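Local coordinates for protein CobC (Shigella flexneri 2a, PDB 6NRU) that probably removes the phosphate from adenosylcobalamin 5'-phosphate and alpha-ribazole 5'-phosphate, as a histidine phosphatase acting late in vitamin B12 assembly, at residues T14-D19 against A26-T31; G20-H25 against R93-L98; Q39-L44 against G179-I184; D51-S56 against N146-S151; L156-A161 against E169-F174. All blocks are in the same frame, centred on the assembly; numbering follows the deposited sequence.

Interaction 1: T14-D19 against A26-T31; sequences TQANVD and APTPLT. With SO4 (sulfate ion), chain N.
T28 crosses T14 at about a right angle where the short helix 15-18 begins, and it brings its hydroxyl up to the first turn. With OG1 set opposite the backbone N (chi1 169°), T28 can accept from A16 N, which sits 3.3 Å from T28 OG1. Its methyl CG2 rests 4.0 Å from A16 CB. The backbone serves the neighbouring amide: Q15 N donates to P29 O over 3.1 Å, the donor almost in line with the carbonyl (C=O...N 174°). Two N-H groups of the first turn are thus met by the 26-31 loop. T31 adds a methyl, CG2, 3.3 Å from T14 C, and its side chain crosses that of Q15 at about a right angle, while its OG1 turns to E13. T14 CG2 touches L30 CD1 at 3.7 Å.

The polar ends of Q15 and N17 have partners of their own. The Q15 chain folds at chi2 (61°), and its NE2 reaches both oxygens of D19, with OD1 at 2.8 Å. N17 turns its amide nitrogen to the sulfate, although the modelled 2.5 Å from ND2 to sulfate O2 is doubtfully short. R10 and R60 also bind this anion, and H11, probably the phosphohistidine nucleophile, lies close to T14. The site is consistent with the phosphate pocket of the histidine phosphatase fold, the sulfate probably standing in place of a phosphate.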
# COMPACT_ATOMS: atom_id res chain seq x y z
N THR A 14 7.66 9.36 -4.59
CA THR A 14 8.63 8.81 -5.53
C THR A 14 8.70 9.71 -6.76
O THR A 14 7.86 10.59 -6.97
CB THR A 14 8.27 7.38 -5.92
OG1 THR A 14 7.00 7.36 -6.58
CG2 THR A 14 8.21 6.48 -4.70
N GLN A 15 9.73 9.48 -7.57
CA GLN A 15 9.92 10.30 -8.77
C GLN A 15 8.78 10.11 -9.76
O GLN A 15 8.39 11.07 -10.45
CB GLN A 15 11.26 9.97 -9.43
CG GLN A 15 11.63 10.91 -10.56
CD GLN A 15 11.76 12.35 -10.11
OE1 GLN A 15 12.42 12.64 -9.11
NE2 GLN A 15 11.12 13.26 -10.84
N ALA A 16 8.23 8.90 -9.85
CA ALA A 16 7.09 8.67 -10.73
C ALA A 16 5.89 9.51 -10.30
O ALA A 16 5.15 10.03 -11.14
CB ALA A 16 6.73 7.18 -10.75
N ASN A 17 5.69 9.65 -8.98
CA ASN A 17 4.64 10.53 -8.49
C ASN A 17 4.88 11.97 -8.92
O ASN A 17 3.97 12.65 -9.40
CB ASN A 17 4.55 10.44 -6.96
CG ASN A 17 4.17 9.06 -6.48
OD1 ASN A 17 4.50 8.66 -5.36
ND2 ASN A 17 3.47 8.31 -7.33
N VAL A 18 6.12 12.44 -8.76
CA VAL A 18 6.47 13.79 -9.19
C VAL A 18 6.17 13.96 -10.67
O VAL A 18 5.65 15.00 -11.10
CB VAL A 18 7.94 14.09 -8.86
CG1 VAL A 18 8.38 15.40 -9.49
CG2 VAL A 18 8.15 14.12 -7.35
N ASP A 19 6.46 12.94 -11.47
CA ASP A 19 6.26 13.00 -12.91
C ASP A 19 4.90 12.48 -13.35
O ASP A 19 4.69 12.29 -14.56
CB ASP A 19 7.38 12.24 -13.62
CG ASP A 19 8.75 12.63 -13.11
OD1 ASP A 19 8.87 13.71 -12.49
OD2 ASP A 19 9.71 11.86 -13.34
N ALA A 26 7.68 -1.12 -11.32
CA ALA A 26 8.94 -0.51 -11.73
C ALA A 26 9.68 0.06 -10.53
O ALA A 26 9.06 0.59 -9.61
CB ALA A 26 8.69 0.59 -12.76
N PRO A 27 11.02 -0.04 -10.50
CA PRO A 27 11.80 0.48 -9.35
C PRO A 27 12.00 1.99 -9.41
O PRO A 27 13.09 2.51 -9.69
CB PRO A 27 13.11 -0.30 -9.48
CG PRO A 27 13.26 -0.52 -10.95
CD PRO A 27 11.87 -0.74 -11.48
N THR A 28 10.94 2.73 -9.12
CA THR A 28 11.19 4.17 -9.09
C THR A 28 11.67 4.60 -7.71
O THR A 28 11.16 4.11 -6.69
CB THR A 28 9.92 4.94 -9.47
OG1 THR A 28 10.11 6.33 -9.19
CG2 THR A 28 8.73 4.41 -8.68
N PRO A 29 12.64 5.50 -7.63
CA PRO A 29 13.26 5.82 -6.34
C PRO A 29 12.43 6.79 -5.52
O PRO A 29 11.62 7.57 -6.03
CB PRO A 29 14.59 6.45 -6.75
CG PRO A 29 14.28 7.13 -8.05
CD PRO A 29 13.27 6.25 -8.74
N LEU A 30 12.66 6.74 -4.21
CA LEU A 30 12.08 7.72 -3.31
C LEU A 30 12.73 9.09 -3.52
O LEU A 30 13.95 9.19 -3.72
CB LEU A 30 12.28 7.28 -1.85
CG LEU A 30 11.08 6.80 -1.02
CD1 LEU A 30 10.30 5.73 -1.76
CD2 LEU A 30 11.56 6.27 0.32
N THR A 31 11.91 10.14 -3.50
CA THR A 31 12.40 11.50 -3.54
C THR A 31 12.73 11.98 -2.13
O THR A 31 12.13 11.55 -1.15
CB THR A 31 11.37 12.45 -4.16
OG1 THR A 31 10.32 12.71 -3.21
CG2 THR A 31 10.77 11.86 -5.42
S SO4 N . 1.54 5.35 -6.29
O1 SO4 N . 0.56 4.43 -6.86
O2 SO4 N . 1.94 6.33 -7.30
O3 SO4 N . 0.96 6.03 -5.14
O4 SO4 N . 2.72 4.60 -5.85

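Interaction 2: G20-H25 against R93-L98; sequences GLYSGH and RHHRDL
The Y22 ring takes the carbonyl of R93 at its edge, in plane, with R93 O 3.3 Å from Y22 CD2. It sits where two helix ends meet: G20, at positive phi, is the C-prime residue of the Schellman motif closing helix 15-18, and H94 is the N-cap of helix 95-101. L98 comes at the Y22 ring obliquely, its CD1 3.6 Å from Y22 CE2, and F87 meets it edge-to-face. The imidazole of H94 has L21 CD2 and R96 N at its edge, and R96 NH1 above one face. A third flat group, the guanidinium of R93, carries L98 CD2 over the centre of one face and is held by D89 O and a salt bridge to E101.

The cap uses the imidazole itself: H94 ND1 accepts from R96 N at 3.2 Å, almost in the ring plane, which fixes how the ring is turned. H94 CD2 then lies 3.1 Å from G20 O. Y22 OH and H95 ND1 both bond to Y106 OH, tying the contact to helix 103-111. The bond that joins the segments is a backbone one, Y22 N to R93 O at 3.0 Å, with an N-H...O angle of 173°.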
# COMPACT_ATOMS: atom_id res chain seq x y z
N GLY A 20 3.98 12.25 -12.42
CA GLY A 20 2.64 11.82 -12.77
C GLY A 20 2.57 10.54 -13.56
O GLY A 20 1.66 10.37 -14.38
N LEU A 21 3.51 9.63 -13.35
CA LEU A 21 3.59 8.40 -14.12
C LEU A 21 2.93 7.25 -13.39
O LEU A 21 2.79 7.26 -12.16
CB LEU A 21 5.05 8.05 -14.42
CG LEU A 21 5.87 9.09 -15.18
CD1 LEU A 21 7.34 8.70 -15.22
CD2 LEU A 21 5.33 9.30 -16.58
N TYR A 22 2.51 6.25 -14.16
CA TYR A 22 2.10 4.98 -13.58
C TYR A 22 3.32 4.28 -13.00
O TYR A 22 4.36 4.18 -13.65
CB TYR A 22 1.43 4.10 -14.64
CG TYR A 22 0.03 4.54 -14.98
CD1 TYR A 22 -1.07 3.99 -14.33
CD2 TYR A 22 -0.20 5.52 -15.95
CE1 TYR A 22 -2.35 4.39 -14.64
CE2 TYR A 22 -1.48 5.92 -16.26
CZ TYR A 22 -2.55 5.36 -15.61
OH TYR A 22 -3.83 5.75 -15.91
N SER A 23 3.20 3.81 -11.76
CA SER A 23 4.36 3.25 -11.06
C SER A 23 4.44 1.73 -11.25
O SER A 23 5.37 1.23 -11.88
CB SER A 23 4.30 3.61 -9.58
OG SER A 23 5.61 3.72 -9.04
N GLY A 24 3.47 1.01 -10.69
CA GLY A 24 3.47 -0.44 -10.85
C GLY A 24 4.66 -1.07 -10.16
O GLY A 24 5.11 -0.63 -9.09
N HIS A 25 5.20 -2.11 -10.78
CA HIS A 25 6.33 -2.84 -10.21
C HIS A 25 7.67 -2.19 -10.53
O HIS A 25 8.69 -2.66 -10.03
CB HIS A 25 6.32 -4.28 -10.72
CG HIS A 25 5.30 -5.15 -10.05
ND1 HIS A 25 5.44 -6.52 -9.95
CD2 HIS A 25 4.12 -4.85 -9.45
CE1 HIS A 25 4.40 -7.02 -9.31
NE2 HIS A 25 3.58 -6.02 -9.00
N ARG A 93 5.02 5.37 -17.50
CA ARG A 93 4.46 6.11 -18.61
C ARG A 93 3.28 6.94 -18.12
O ARG A 93 2.66 6.63 -17.10
CB ARG A 93 4.03 5.17 -19.75
CG ARG A 93 5.22 4.51 -20.45
CD ARG A 93 4.80 3.32 -21.30
NE ARG A 93 4.10 3.73 -22.51
CZ ARG A 93 3.43 2.90 -23.31
NH1 ARG A 93 3.38 1.60 -23.02
NH2 ARG A 93 2.81 3.36 -24.39
N HIS A 94 2.98 8.01 -18.85
CA HIS A 94 2.02 9.01 -18.42
C HIS A 94 0.66 8.79 -19.06
O HIS A 94 0.54 8.21 -20.14
CB HIS A 94 2.53 10.42 -18.74
CG HIS A 94 1.88 11.50 -17.93
ND1 HIS A 94 0.62 11.99 -18.23
CD2 HIS A 94 2.30 12.19 -16.85
CE1 HIS A 94 0.31 12.93 -17.36
NE2 HIS A 94 1.31 13.07 -16.51
N HIS A 95 -0.37 9.30 -18.39
CA HIS A 95 -1.74 9.16 -18.85
C HIS A 95 -1.94 9.78 -20.23
O HIS A 95 -2.60 9.18 -21.10
CB HIS A 95 -2.69 9.79 -17.83
CG HIS A 95 -4.09 9.98 -18.33
ND1 HIS A 95 -4.98 8.94 -18.47
CD2 HIS A 95 -4.76 11.10 -18.70
CE1 HIS A 95 -6.13 9.40 -18.92
NE2 HIS A 95 -6.02 10.71 -19.07
N ARG A 96 -1.39 10.98 -20.46
CA ARG A 96 -1.58 11.63 -21.75
C ARG A 96 -0.98 10.80 -22.88
O ARG A 96 -1.63 10.56 -23.91
CB ARG A 96 -0.98 13.03 -21.75
CG ARG A 96 -0.92 13.70 -20.40
CD ARG A 96 -0.08 14.97 -20.46
NE ARG A 96 1.34 14.68 -20.70
CZ ARG A 96 2.30 14.85 -19.79
NH1 ARG A 96 2.01 15.31 -18.59
NH2 ARG A 96 3.56 14.56 -20.10
N ASP A 97 0.26 10.34 -22.70
CA ASP A 97 0.92 9.58 -23.75
C ASP A 97 0.22 8.25 -24.02
O ASP A 97 0.23 7.76 -25.15
CB ASP A 97 2.39 9.35 -23.39
CG ASP A 97 3.20 10.63 -23.39
OD1 ASP A 97 3.05 11.42 -24.35
OD2 ASP A 97 3.99 10.84 -22.45
N LEU A 98 -0.39 7.66 -22.99
CA LEU A 98 -0.99 6.33 -23.15
C LEU A 98 -2.27 6.38 -23.98
O LEU A 98 -2.61 5.39 -24.64
CB LEU A 98 -1.26 5.71 -21.78
CG LEU A 98 -0.04 5.19 -21.03
CD1 LEU A 98 -0.36 4.96 -19.56
CD2 LEU A 98 0.46 3.91 -21.67

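Interaction 3: Q39-L44 against G179-I184; sequences QNLHTL and GCWSAI
L41 and W181 make the apolar heart of this contact, their side chains crossing at a slant. L41 sends its CD2 to the edge of the indole, near the ring plane, 3.7 Å from W181 CD1. L44, one turn further along the helix, comes to the same edge with CD1 at 4.3 Å from W181 CD1. W181 holds CG between its backbone N and carbonyl carbon (chi1 61°), and in that position the pyrrole side of the indole looks at the helix.

Contacts with the backbone make a second group. Both methyls of L41 sit against the carbonyl of C180, CD2 at 3.7 Å and CD1 at 3.8 Å from C180 O. L41 CD1 also lies 4.2 Å from G179 C.

Polar bonds stay within the elements or lead outside. T43 OG1 donates to N40 O at 2.8 Å, and that oxygen also takes L44 N, so one carbonyl of the helix is shared by two donors. The indole nitrogen is buried, and A200 O satisfies it.

Helix 32-44 here lies against the start of strand 181-187, which runs antiparallel between strands 5-10 and 190-198. L41 also packs on I9 of the first of these, and W181 on V195 and S198 of the second. The W181 ring meets that of W7 as well, with planes at about 40°.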
# COMPACT_ATOMS: atom_id res chain seq x y z
N GLN A 39 11.27 9.32 7.47
CA GLN A 39 12.04 9.64 8.66
C GLN A 39 11.15 10.26 9.73
O GLN A 39 11.30 9.95 10.92
CB GLN A 39 13.18 10.59 8.31
CG GLN A 39 14.35 9.92 7.62
CD GLN A 39 15.30 10.93 7.01
OE1 GLN A 39 14.93 12.08 6.79
NE2 GLN A 39 16.52 10.50 6.72
N ASN A 40 10.24 11.15 9.33
CA ASN A 40 9.29 11.71 10.28
C ASN A 40 8.39 10.62 10.86
O ASN A 40 8.09 10.62 12.06
CB ASN A 40 8.46 12.80 9.60
CG ASN A 40 7.61 13.58 10.58
OD1 ASN A 40 7.95 13.71 11.76
ND2 ASN A 40 6.49 14.12 10.10
N LEU A 41 7.96 9.67 10.02
CA LEU A 41 7.14 8.57 10.49
C LEU A 41 7.89 7.71 11.51
O LEU A 41 7.27 7.16 12.43
CB LEU A 41 6.69 7.70 9.32
CG LEU A 41 5.43 8.14 8.58
CD1 LEU A 41 5.31 7.38 7.27
CD2 LEU A 41 4.20 7.93 9.44
N HIS A 42 9.21 7.59 11.36
CA HIS A 42 10.00 6.83 12.32
C HIS A 42 9.86 7.41 13.72
O HIS A 42 9.69 6.67 14.70
CB HIS A 42 11.46 6.79 11.90
CG HIS A 42 12.40 6.57 13.05
ND1 HIS A 42 12.56 5.34 13.65
CD2 HIS A 42 13.21 7.42 13.72
CE1 HIS A 42 13.44 5.44 14.63
NE2 HIS A 42 13.85 6.69 14.69
N THR A 43 9.94 8.73 13.84
CA THR A 43 9.77 9.36 15.14
C THR A 43 8.30 9.41 15.56
O THR A 43 8.00 9.42 16.75
CB THR A 43 10.37 10.76 15.14
OG1 THR A 43 9.66 11.59 14.21
CG2 THR A 43 11.84 10.71 14.73
N LEU A 44 7.38 9.42 14.59
CA LEU A 44 5.96 9.49 14.92
C LEU A 44 5.48 8.20 15.58
O LEU A 44 4.54 8.23 16.38
CB LEU A 44 5.12 9.78 13.68
CG LEU A 44 5.08 11.24 13.20
CD1 LEU A 44 4.11 11.37 12.04
CD2 LEU A 44 4.68 12.15 14.35
N GLY A 179 3.45 10.12 3.88
CA GLY A 179 3.84 10.83 5.07
C GLY A 179 2.89 10.67 6.23
O GLY A 179 3.05 11.36 7.25
N CYS A 180 1.90 9.79 6.12
CA CYS A 180 0.89 9.55 7.14
C CYS A 180 0.90 8.08 7.53
O CYS A 180 1.54 7.24 6.90
CB CYS A 180 -0.50 9.95 6.65
SG CYS A 180 -0.68 11.65 6.08
N TRP A 181 0.15 7.77 8.59
CA TRP A 181 -0.02 6.40 9.04
C TRP A 181 -1.48 6.19 9.43
O TRP A 181 -2.16 7.12 9.87
CB TRP A 181 0.91 6.07 10.22
CG TRP A 181 0.67 6.93 11.42
CD1 TRP A 181 1.26 8.12 11.71
CD2 TRP A 181 -0.23 6.65 12.51
NE1 TRP A 181 0.79 8.61 12.90
CE2 TRP A 181 -0.13 7.73 13.41
CE3 TRP A 181 -1.10 5.60 12.80
CZ2 TRP A 181 -0.87 7.78 14.59
CZ3 TRP A 181 -1.84 5.66 13.97
CH2 TRP A 181 -1.72 6.74 14.85
N SER A 182 -1.94 4.95 9.26
CA SER A 182 -3.30 4.56 9.61
C SER A 182 -3.26 3.30 10.46
O SER A 182 -2.25 2.59 10.50
CB SER A 182 -4.15 4.32 8.35
OG SER A 182 -4.02 5.40 7.45
N ALA A 183 -4.37 3.01 11.13
CA ALA A 183 -4.46 1.82 11.96
C ALA A 183 -5.89 1.28 11.92
O ALA A 183 -6.85 2.05 11.98
CB ALA A 183 -4.04 2.11 13.40
N ILE A 184 -5.99 -0.04 11.81
CA ILE A 184 -7.24 -0.75 11.81
C ILE A 184 -7.20 -1.92 12.79
O ILE A 184 -6.27 -2.70 12.76
CB ILE A 184 -7.60 -1.23 10.41
CG1 ILE A 184 -8.71 -2.26 10.47
CG2 ILE A 184 -6.39 -1.76 9.68
CD1 ILE A 184 -9.78 -2.03 9.46

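Interaction 4: D51-S56 against N146-S151; sequences DLVLCS and NILIVS
L54 N donates to L148 O at 2.9 Å, and V150 N returns the bond to L54 O at 3.0 Å, so the N-H and C=O of L54 both bond to strand 146-151. L148 N to L52 O and S56 N to V150 O continue the pattern. Between these bonds the CA hydrogens of V53 and I149 add weaker contacts to carbonyl oxygens, I149 CA lying 3.3 Å from L54 O.

At the start of the pair D51 does double duty. Its N donates to N146 O, and its carboxylate turns back so that OD2 takes N146 N at 3.0 Å on the syn side, tilted out of the carboxylate plane; OD1 goes to Q145 N. The same OD2 stands 2.8 Å from N146 O, close but not a bond.

Strands 52-55 and 146-151 are parallel neighbours, their axes 20° apart, in the parallel part of the mixed sheet of the histidine phosphatase fold, between strands 76-78 and 5-10. On one face, L52 and I147 lie side by side, pointing the same way, while L54 crosses I147 at a slant with CG 3.7 Å from I147 CG2. I147 holds CG2 opposite its backbone N, which lets this branch touch both leucines. V53, C55, L148 and V150 occupy the other face, where helix 59-69 packs on V53 and C55. Beyond the last bridge, S56 OG is hydrogen-bonded to H152 NE2 and S151 OG to L82 O.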
# COMPACT_ATOMS: atom_id res chain seq x y z
N ASP A 51 5.56 -5.86 16.85
CA ASP A 51 6.11 -7.20 16.96
C ASP A 51 6.19 -7.90 15.61
O ASP A 51 6.61 -9.06 15.56
CB ASP A 51 5.29 -8.04 17.95
CG ASP A 51 3.80 -7.85 17.78
OD1 ASP A 51 3.04 -8.34 18.64
OD2 ASP A 51 3.39 -7.20 16.80
N LEU A 52 5.80 -7.23 14.53
CA LEU A 52 5.84 -7.82 13.20
C LEU A 52 5.80 -6.71 12.17
O LEU A 52 5.10 -5.71 12.36
CB LEU A 52 4.68 -8.80 12.99
CG LEU A 52 4.72 -9.62 11.70
CD1 LEU A 52 5.98 -10.49 11.66
CD2 LEU A 52 3.47 -10.47 11.57
N VAL A 53 6.55 -6.88 11.08
CA VAL A 53 6.53 -5.95 9.96
C VAL A 53 6.30 -6.76 8.69
O VAL A 53 7.06 -7.69 8.39
CB VAL A 53 7.83 -5.14 9.85
CG1 VAL A 53 7.78 -4.25 8.62
CG2 VAL A 53 8.05 -4.30 11.11
N LEU A 54 5.25 -6.41 7.95
CA LEU A 54 4.96 -7.01 6.65
C LEU A 54 5.11 -5.93 5.59
O LEU A 54 4.53 -4.85 5.71
CB LEU A 54 3.55 -7.60 6.62
CG LEU A 54 3.15 -8.46 7.82
CD1 LEU A 54 1.70 -8.91 7.70
CD2 LEU A 54 4.07 -9.66 7.96
N CYS A 55 5.89 -6.23 4.56
CA CYS A 55 6.28 -5.23 3.57
C CYS A 55 6.13 -5.80 2.17
O CYS A 55 6.25 -7.01 1.95
CB CYS A 55 7.73 -4.78 3.81
SG CYS A 55 8.30 -3.45 2.75
N SER A 56 5.84 -4.92 1.22
CA SER A 56 5.79 -5.34 -0.17
C SER A 56 7.20 -5.58 -0.70
O SER A 56 8.20 -5.13 -0.12
CB SER A 56 5.07 -4.30 -1.02
OG SER A 56 5.98 -3.46 -1.69
N ASN A 146 0.69 -5.87 17.27
CA ASN A 146 0.88 -4.61 16.54
C ASN A 146 1.72 -4.89 15.30
O ASN A 146 2.95 -4.81 15.33
CB ASN A 146 1.53 -3.56 17.44
CG ASN A 146 0.62 -3.11 18.56
OD1 ASN A 146 -0.25 -2.26 18.38
ND2 ASN A 146 0.81 -3.70 19.74
N ILE A 147 1.04 -5.19 14.20
CA ILE A 147 1.68 -5.51 12.93
C ILE A 147 1.71 -4.25 12.08
O ILE A 147 0.67 -3.64 11.81
CB ILE A 147 0.94 -6.65 12.21
CG1 ILE A 147 0.74 -7.83 13.15
CG2 ILE A 147 1.69 -7.05 10.95
CD1 ILE A 147 -0.14 -8.92 12.59
N LEU A 148 2.91 -3.85 11.66
CA LEU A 148 3.08 -2.72 10.76
C LEU A 148 3.11 -3.21 9.32
O LEU A 148 3.84 -4.15 9.00
CB LEU A 148 4.37 -1.96 11.08
CG LEU A 148 4.82 -0.95 10.02
CD1 LEU A 148 3.86 0.23 9.94
CD2 LEU A 148 6.24 -0.49 10.28
N ILE A 149 2.31 -2.58 8.46
CA ILE A 149 2.22 -2.95 7.06
C ILE A 149 2.71 -1.78 6.22
O ILE A 149 2.15 -0.68 6.29
CB ILE A 149 0.78 -3.33 6.66
CG1 ILE A 149 0.34 -4.57 7.44
CG2 ILE A 149 0.69 -3.56 5.16
CD1 ILE A 149 -0.99 -5.13 6.98
N VAL A 150 3.76 -2.01 5.44
CA VAL A 150 4.32 -1.02 4.53
C VAL A 150 3.98 -1.45 3.12
O VAL A 150 4.50 -2.47 2.63
CB VAL A 150 5.84 -0.86 4.72
CG1 VAL A 150 6.35 0.32 3.90
CG2 VAL A 150 6.18 -0.69 6.19
N SER A 151 3.12 -0.69 2.45
CA SER A 151 2.66 -1.08 1.12
C SER A 151 2.35 0.14 0.26
O SER A 151 3.04 1.16 0.35
CB SER A 151 1.42 -1.97 1.24
OG SER A 151 1.13 -2.61 0.00

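Interaction 5: L156-A161 against E169-F174; sequences LSLLIA and ESMWHF
S157, L158 and A161 of the helix close tightly on M171, here a selenomethionine. M171 CB sits 3.7 Å from L158 CA, and M171 CA is 3.8 Å from A161 CB, so this stretch of chain lies directly against the helix surface. M171 holds CG between its backbone N and carbonyl carbon (chi1 56°), then turns about its CG-SE bond. That carries M171 CE toward S157, to a modelled 3.1 Å from S157 OG that is doubtfully short. The S157 oxygen itself is bonded to Q153 O, within its own helix.

I160 works on the ring of F174. Its CG2 stands over one face, 4.0 Å from the ring centroid and 14° off the normal, a CH-pi contact; H173 CB takes the opposite face. A161 adds CB at 4.1 Å from F174 CE2, approaching obliquely.

The helix, 153-163, follows strand 146-151 of the central sheet, and the chain then turns back along it in a short 3-10 segment before entering strand 181-187. L159 points away from the loop and the end of L156 leads off, both reaching strands 5-10 and 146-151, so the helix is sandwiched between the sheet and its own return loop.

Away from the helix the packing is looser. W172 and H173 are exposed, as is E169, whose CB leads away from the helix. W172 CB also points away from the helix; its indole has M171 CG over one face, 3.6 Å above the plane, and W113 meets it edge-to-face.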
# COMPACT_ATOMS: atom_id res chain seq x y z
N LEU A 156 -3.43 -0.78 0.27
CA LEU A 156 -3.89 -0.43 1.61
C LEU A 156 -5.32 0.08 1.59
O LEU A 156 -6.10 -0.23 2.50
CB LEU A 156 -2.94 0.60 2.22
CG LEU A 156 -1.50 0.12 2.44
CD1 LEU A 156 -0.62 1.25 2.93
CD2 LEU A 156 -1.48 -1.04 3.42
N SER A 157 -5.68 0.87 0.58
CA SER A 157 -7.05 1.36 0.48
C SER A 157 -8.03 0.22 0.28
O SER A 157 -9.12 0.21 0.87
CB SER A 157 -7.17 2.37 -0.66
OG SER A 157 -7.09 1.71 -1.91
N LEU A 158 -7.67 -0.75 -0.56
CA LEU A 158 -8.52 -1.92 -0.76
C LEU A 158 -8.51 -2.83 0.46
O LEU A 158 -9.52 -3.49 0.74
CB LEU A 158 -8.07 -2.69 -2.00
CG LEU A 158 -8.86 -3.96 -2.32
CD1 LEU A 158 -10.33 -3.62 -2.48
CD2 LEU A 158 -8.32 -4.62 -3.57
N LEU A 159 -7.39 -2.87 1.19
CA LEU A 159 -7.36 -3.65 2.43
C LEU A 159 -8.38 -3.11 3.42
O LEU A 159 -9.14 -3.87 4.02
CB LEU A 159 -5.95 -3.63 3.02
CG LEU A 159 -5.76 -4.44 4.30
CD1 LEU A 159 -5.71 -5.92 3.99
CD2 LEU A 159 -4.51 -4.01 5.04
N ILE A 160 -8.40 -1.78 3.60
CA ILE A 160 -9.38 -1.17 4.50
C ILE A 160 -10.79 -1.53 4.06
O ILE A 160 -11.61 -1.99 4.86
CB ILE A 160 -9.18 0.35 4.55
CG1 ILE A 160 -7.81 0.71 5.12
CG2 ILE A 160 -10.28 1.00 5.38
CD1 ILE A 160 -7.49 2.18 5.05
N ALA A 161 -11.09 -1.35 2.77
CA ALA A 161 -12.45 -1.55 2.27
C ALA A 161 -12.91 -2.98 2.47
O ALA A 161 -14.05 -3.22 2.90
CB ALA A 161 -12.54 -1.15 0.80
N GLU A 169 -14.83 -2.22 -5.14
CA GLU A 169 -14.98 -0.95 -5.85
C GLU A 169 -14.88 0.24 -4.90
O GLU A 169 -14.33 1.29 -5.27
CB GLU A 169 -16.31 -0.93 -6.60
CG GLU A 169 -16.73 0.46 -7.08
CD GLU A 169 -17.96 0.42 -7.96
OE1 GLU A 169 -18.85 -0.42 -7.72
OE2 GLU A 169 -18.04 1.25 -8.90
N SER A 170 -15.40 0.10 -3.68
CA SER A 170 -15.43 1.19 -2.72
C SER A 170 -14.10 1.41 -2.01
O SER A 170 -14.08 2.02 -0.93
CB SER A 170 -16.54 0.95 -1.70
OG SER A 170 -16.35 -0.28 -1.03
N MSE A 171 -13.00 0.92 -2.57
CA MSE A 171 -11.68 1.18 -2.01
C MSE A 171 -11.34 2.65 -2.09
O MSE A 171 -10.49 3.14 -1.35
CB MSE A 171 -10.62 0.36 -2.74
CG MSE A 171 -10.59 0.62 -4.23
SE MSE A 171 -9.20 -0.40 -5.14
CE MSE A 171 -7.67 0.76 -4.81
N TRP A 172 -12.01 3.36 -3.00
CA TRP A 172 -11.70 4.75 -3.27
C TRP A 172 -12.35 5.72 -2.28
O TRP A 172 -12.17 6.93 -2.43
CB TRP A 172 -12.13 5.10 -4.70
CG TRP A 172 -11.46 4.23 -5.70
CD1 TRP A 172 -12.03 3.22 -6.42
CD2 TRP A 172 -10.09 4.28 -6.10
NE1 TRP A 172 -11.10 2.64 -7.24
CE2 TRP A 172 -9.90 3.27 -7.07
CE3 TRP A 172 -9.00 5.08 -5.74
CZ2 TRP A 172 -8.67 3.04 -7.67
CZ3 TRP A 172 -7.78 4.85 -6.34
CH2 TRP A 172 -7.62 3.84 -7.30
N HIS A 173 -13.08 5.21 -1.29
CA HIS A 173 -13.55 6.05 -0.20
C HIS A 173 -12.47 6.29 0.85
O HIS A 173 -12.68 7.12 1.75
CB HIS A 173 -14.78 5.43 0.47
CG HIS A 173 -16.01 5.43 -0.39
ND1 HIS A 173 -16.58 6.59 -0.87
CD2 HIS A 173 -16.79 4.41 -0.83
CE1 HIS A 173 -17.65 6.29 -1.58
NE2 HIS A 173 -17.80 4.97 -1.57
N PHE A 174 -11.34 5.59 0.76
CA PHE A 174 -10.25 5.66 1.75
C PHE A 174 -8.93 5.86 1.02
O PHE A 174 -8.16 4.91 0.84
CB PHE A 174 -10.21 4.40 2.62
CG PHE A 174 -11.56 3.87 3.00
CD1 PHE A 174 -12.19 4.32 4.15
CD2 PHE A 174 -12.20 2.92 2.21
CE1 PHE A 174 -13.43 3.84 4.50
CE2 PHE A 174 -13.44 2.44 2.56
CZ PHE A 174 -14.06 2.90 3.71

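In the fold
Interactions 1 and 2 form one patch: their centres are 11 Å apart, A16 O probably accepts from L21 N at 2.8 Å, and T28 CG2 packs on S23 OG at 3.2 Å. Interactions 4 and 5 are joined by L156, whose CD2 lies 3.7 Å from S151 CB. Interaction 3 reaches the same sheet as interaction 4, with centres 12 Å apart. The presumed catalytic H11 lies near three of the contacts: its side chain is about 4 Å from that of T14, 5 Å from V150 and 8 Å from L41. The other presumed catalytic residue, E84, lies about 6 Å from S56, 7 Å from M171 and 8 Å from Y22, measured between side chains.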